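MAU2 chromatid cohesion factor homolog (Saccharomyces cerevisiae, PDB 4XDN) forms a complex with SCC2 that is required for cohesin to associate with chromosomes, and so takes part in sister chromatid cohesion. Local coordinates at residues A[457-467]-A[512-522]. Residues are numbered along the deposited sequence; the frame is centred on the assembly and turned at random.
With SO4 (sulfate ion), chain G.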
loop_
_atom_site.group_PDB
_atom_site.type_symbol
_atom_site.label_atom_id
_atom_site.label_comp_id
_atom_site.label_asym_id
_atom_site.label_seq_id
_atom_site.Cartn_x
_atom_site.Cartn_y
_atom_site.Cartn_z
ATOM N N TYR A 457 -0.888 -26.206 1.577
ATOM C CA TYR A 457 0.061 -27.209 2.045
ATOM C C TYR A 457 -0.497 -27.945 3.258
ATOM O O TYR A 457 -0.387 -29.167 3.361
ATOM C CB TYR A 457 1.405 -26.562 2.394
ATOM C CG TYR A 457 2.428 -27.538 2.931
ATOM C CD1 TYR A 457 2.509 -27.816 4.291
ATOM C CD2 TYR A 457 3.312 -28.186 2.077
ATOM C CE1 TYR A 457 3.441 -28.710 4.784
ATOM C CE2 TYR A 457 4.248 -29.081 2.560
ATOM C CZ TYR A 457 4.309 -29.339 3.914
ATOM O OH TYR A 457 5.238 -30.232 4.400
ATOM N N THR A 458 -1.093 -27.187 4.173
ATOM C CA THR A 458 -1.672 -27.740 5.392
ATOM C C THR A 458 -2.752 -28.761 5.063
ATOM O O THR A 458 -2.789 -29.847 5.640
ATOM C CB THR A 458 -2.267 -26.625 6.274
ATOM O OG1 THR A 458 -1.231 -25.707 6.641
ATOM C CG2 THR A 458 -2.900 -27.194 7.539
ATOM N N VAL A 459 -3.628 -28.405 4.130
ATOM C CA VAL A 459 -4.693 -29.298 3.694
ATOM C C VAL A 459 -4.116 -30.567 3.078
ATOM O O VAL A 459 -4.513 -31.673 3.440
ATOM C CB VAL A 459 -5.621 -28.596 2.677
ATOM C CG1 VAL A 459 -6.574 -29.588 2.010
ATOM C CG2 VAL A 459 -6.406 -27.495 3.367
ATOM N N GLN A 460 -3.178 -30.405 2.151
ATOM C CA GLN A 460 -2.587 -31.545 1.459
ATOM C C GLN A 460 -1.820 -32.439 2.428
ATOM O O GLN A 460 -1.849 -33.661 2.307
ATOM C CB GLN A 460 -1.660 -31.074 0.334
ATOM C CG GLN A 460 -2.362 -30.327 -0.800
ATOM C CD GLN A 460 -3.110 -31.248 -1.748
ATOM O OE1 GLN A 460 -3.776 -32.195 -1.324
ATOM N NE2 GLN A 460 -2.999 -30.975 -3.043
ATOM N N ALA A 461 -1.138 -31.823 3.391
ATOM C CA ALA A 461 -0.368 -32.571 4.378
ATOM C C ALA A 461 -1.300 -33.338 5.310
ATOM O O ALA A 461 -0.993 -34.452 5.736
ATOM C CB ALA A 461 0.528 -31.639 5.171
ATOM N N ALA A 462 -2.440 -32.732 5.625
ATOM C CA ALA A 462 -3.454 -33.388 6.438
ATOM C C ALA A 462 -4.004 -34.606 5.708
ATOM O O ALA A 462 -4.306 -35.626 6.322
ATOM C CB ALA A 462 -4.577 -32.420 6.776
ATOM N N ARG A 463 -4.128 -34.493 4.390
ATOM C CA ARG A 463 -4.666 -35.579 3.583
ATOM C C ARG A 463 -3.647 -36.703 3.424
ATOM O O ARG A 463 -4.013 -37.876 3.422
ATOM C CB ARG A 463 -5.106 -35.054 2.216
ATOM C CG ARG A 463 -6.341 -34.175 2.292
ATOM C CD ARG A 463 -6.702 -33.570 0.949
ATOM N NE ARG A 463 -7.913 -32.760 1.042
ATOM C CZ ARG A 463 -8.495 -32.155 0.012
ATOM N NH1 ARG A 463 -7.982 -32.260 -1.206
ATOM N NH2 ARG A 463 -9.596 -31.444 0.202
ATOM N N VAL A 464 -2.373 -36.347 3.297
ATOM C CA VAL A 464 -1.308 -37.345 3.273
ATOM C C VAL A 464 -1.379 -38.198 4.531
ATOM O O VAL A 464 -1.124 -39.401 4.498
ATOM C CB VAL A 464 0.090 -36.690 3.171
ATOM C CG1 VAL A 464 1.199 -37.686 3.531
ATOM C CG2 VAL A 464 0.313 -36.140 1.775
ATOM N N SER A 465 -1.736 -37.560 5.640
ATOM C CA SER A 465 -1.782 -38.233 6.930
ATOM C C SER A 465 -2.938 -39.227 7.026
ATOM O O SER A 465 -2.748 -40.353 7.478
ATOM C CB SER A 465 -1.890 -37.201 8.053
ATOM O OG SER A 465 -2.012 -37.835 9.313
ATOM N N ARG A 466 -4.127 -38.816 6.592
ATOM C CA ARG A 466 -5.330 -39.621 6.803
ATOM C C ARG A 466 -5.710 -40.496 5.609
ATOM O O ARG A 466 -6.433 -41.477 5.772
ATOM C CB ARG A 466 -6.515 -38.717 7.162
ATOM C CG ARG A 466 -6.971 -37.774 6.058
ATOM C CD ARG A 466 -8.239 -37.046 6.471
ATOM N NE ARG A 466 -8.650 -36.042 5.495
ATOM C CZ ARG A 466 -9.399 -36.286 4.421
ATOM N NH1 ARG A 466 -9.827 -37.513 4.160
ATOM N NH2 ARG A 466 -9.716 -35.293 3.600
ATOM N N CYS A 467 -5.236 -40.151 4.416
ATOM C CA CYS A 467 -5.597 -40.915 3.223
ATOM C C CYS A 467 -4.811 -42.216 3.142
ATOM O O CYS A 467 -3.691 -42.311 3.644
ATOM C CB CYS A 467 -5.366 -40.092 1.953
ATOM S SG CYS A 467 -6.485 -38.675 1.767
ATOM N N SER A 512 4.626 -32.102 9.391
ATOM C CA SER A 512 4.472 -32.946 8.210
ATOM C C SER A 512 5.620 -33.942 8.018
ATOM O O SER A 512 5.568 -34.777 7.112
ATOM C CB SER A 512 4.343 -32.069 6.963
ATOM O OG SER A 512 5.472 -31.224 6.816
ATOM N N HIS A 513 6.642 -33.861 8.869
ATOM C CA HIS A 513 7.825 -34.716 8.740
ATOM C C HIS A 513 8.118 -35.557 9.986
ATOM O O HIS A 513 9.086 -36.316 10.003
ATOM C CB HIS A 513 9.052 -33.859 8.408
ATOM C CG HIS A 513 9.052 -33.320 7.012
ATOM N ND1 HIS A 513 8.396 -32.157 6.659
ATOM C CD2 HIS A 513 9.622 -33.784 5.875
ATOM C CE1 HIS A 513 8.566 -31.931 5.371
ATOM N NE2 HIS A 513 9.308 -32.904 4.870
ATOM N N PHE A 514 7.285 -35.429 11.016
ATOM C CA PHE A 514 7.510 -36.131 12.281
ATOM C C PHE A 514 6.240 -36.740 12.860
ATOM O O PHE A 514 5.197 -36.090 12.923
ATOM C CB PHE A 514 8.104 -35.182 13.324
ATOM C CG PHE A 514 9.593 -35.031 13.239
ATOM C CD1 PHE A 514 10.162 -34.072 12.419
ATOM C CD2 PHE A 514 10.425 -35.837 13.998
ATOM C CE1 PHE A 514 11.534 -33.931 12.348
ATOM C CE2 PHE A 514 11.795 -35.699 13.930
ATOM C CZ PHE A 514 12.351 -34.744 13.105
ATOM N N GLU A 515 6.338 -37.992 13.292
ATOM C CA GLU A 515 5.330 -38.563 14.171
ATOM C C GLU A 515 5.579 -37.989 15.563
ATOM O O GLU A 515 6.716 -37.648 15.893
ATOM C CB GLU A 515 5.402 -40.092 14.185
ATOM C CG GLU A 515 5.151 -40.737 12.832
ATOM C CD GLU A 515 4.958 -42.236 12.927
ATOM O OE1 GLU A 515 5.889 -42.982 12.552
ATOM O OE2 GLU A 515 3.873 -42.667 13.371
ATOM N N PRO A 516 4.530 -37.875 16.390
ATOM C CA PRO A 516 3.138 -38.267 16.167
ATOM C C PRO A 516 2.272 -37.097 15.701
ATOM O O PRO A 516 1.093 -37.023 16.047
ATOM C CB PRO A 516 2.714 -38.755 17.549
ATOM C CG PRO A 516 3.444 -37.821 18.480
ATOM C CD PRO A 516 4.728 -37.410 17.774
ATOM N N PHE A 517 2.858 -36.191 14.927
ATOM C CA PHE A 517 2.128 -35.035 14.420
ATOM C C PHE A 517 1.463 -35.369 13.086
ATOM O O PHE A 517 0.538 -34.681 12.652
ATOM C CB PHE A 517 3.069 -33.837 14.282
ATOM C CG PHE A 517 3.918 -33.603 15.498
ATOM C CD1 PHE A 517 3.336 -33.263 16.707
ATOM C CD2 PHE A 517 5.295 -33.734 15.436
ATOM C CE1 PHE A 517 4.111 -33.055 17.834
ATOM C CE2 PHE A 517 6.077 -33.526 16.559
ATOM C CZ PHE A 517 5.483 -33.188 17.759
ATOM N N SER A 518 1.941 -36.438 12.452
ATOM C CA SER A 518 1.332 -36.971 11.238
ATOM C C SER A 518 1.427 -38.490 11.253
ATOM O O SER A 518 2.355 -39.044 11.836
ATOM C CB SER A 518 2.018 -36.409 9.992
ATOM O OG SER A 518 1.469 -36.966 8.808
ATOM N N TRP A 519 0.469 -39.163 10.620
ATOM C CA TRP A 519 0.511 -40.621 10.527
ATOM C C TRP A 519 1.489 -41.065 9.441
ATOM O O TRP A 519 2.144 -42.101 9.573
ATOM C CB TRP A 519 -0.881 -41.190 10.246
ATOM C CG TRP A 519 -1.817 -41.106 11.415
ATOM C CD1 TRP A 519 -2.858 -40.238 11.570
ATOM C CD2 TRP A 519 -1.795 -41.919 12.595
ATOM N NE1 TRP A 519 -3.489 -40.461 12.770
ATOM C CE2 TRP A 519 -2.855 -41.488 13.419
ATOM C CE3 TRP A 519 -0.985 -42.969 13.034
ATOM C CZ2 TRP A 519 -3.124 -42.070 14.656
ATOM C CZ3 TRP A 519 -1.255 -43.547 14.265
ATOM C CH2 TRP A 519 -2.314 -43.095 15.060
ATOM N N ASN A 520 1.578 -40.277 8.371
ATOM C CA ASN A 520 2.489 -40.563 7.266
ATOM C C ASN A 520 3.422 -39.387 6.991
ATOM O O ASN A 520 3.213 -38.635 6.040
ATOM C CB ASN A 520 1.700 -40.910 6.003
ATOM C CG ASN A 520 0.799 -42.115 6.195
ATOM O OD1 ASN A 520 1.261 -43.255 6.191
ATOM N ND2 ASN A 520 -0.496 -41.866 6.364
ATOM N N PRO A 521 4.462 -39.227 7.826
ATOM C CA PRO A 521 5.397 -38.108 7.667
ATOM C C PRO A 521 6.169 -38.180 6.353
ATOM O O PRO A 521 6.485 -39.275 5.888
ATOM C CB PRO A 521 6.340 -38.265 8.866
ATOM C CG PRO A 521 6.268 -39.707 9.217
ATOM C CD PRO A 521 4.864 -40.128 8.921
ATOM N N LEU A 522 6.461 -37.023 5.767
ATOM C CA LEU A 522 7.197 -36.966 4.509
ATOM C C LEU A 522 8.666 -37.313 4.729
ATOM O O LEU A 522 9.181 -37.151 5.835
ATOM C CB LEU A 522 7.081 -35.579 3.880
ATOM C CG LEU A 522 5.677 -35.132 3.472
ATOM C CD1 LEU A 522 5.654 -33.632 3.232
ATOM C CD2 LEU A 522 5.213 -35.879 2.230
HETATM S S SO4 G . -10.240 -29.776 -3.418
HETATM O O1 SO4 G . -9.938 -28.940 -2.260
HETATM O O2 SO4 G . -10.541 -28.926 -4.565
HETATM O O3 SO4 G . -9.088 -30.618 -3.723
HETATM O O4 SO4 G . -11.394 -30.620 -3.121
HETATM O O HOH W 1 1.183 -35.013 7.169
#
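Asn520 reaches from the loop after helix 499-513 to the C-terminal end of helix 446-466, where the last turn leaves carbonyls without helical partners. Its CB rests 3.5 Å from Val464 O and touches Val464 CG1; CG lies 3.7 Å from Val464 O; and ND2 comes closer to both carbonyls, giving weak hydrogen bonds to Ser465 O (2.9 Å) and Val464 O (3.2 Å). Both are bent because they share one N-H, the one trans to OD1; a short, neutral donor suits two adjacent acceptors. Trp519 N donates an almost straight bond to Ser465 OG (3.1 Å, 173°). Small Ser465 lets the loop close in, and its hydroxyl, anti to the backbone N (chi1 177°), also bonds an acidic side chain of another protein chain. A water joins Ala461 O to Ser518 OG. Tyr457 is long enough to bring OH within 2.6 Å of Ser512 OG, at the ring edge, while its ring stays buried against Trp483; Leu522 CD1 packs against Tyr457 OH. Compact Ser512 also hydrogen-bonds Leu508 O and Trp509 O, which compete for its one proton. One straight bond, two weak ones and a water thus probably help fix a loop whose Trp519 makes a cation-pi contact with that other protein, shaping the binding surface.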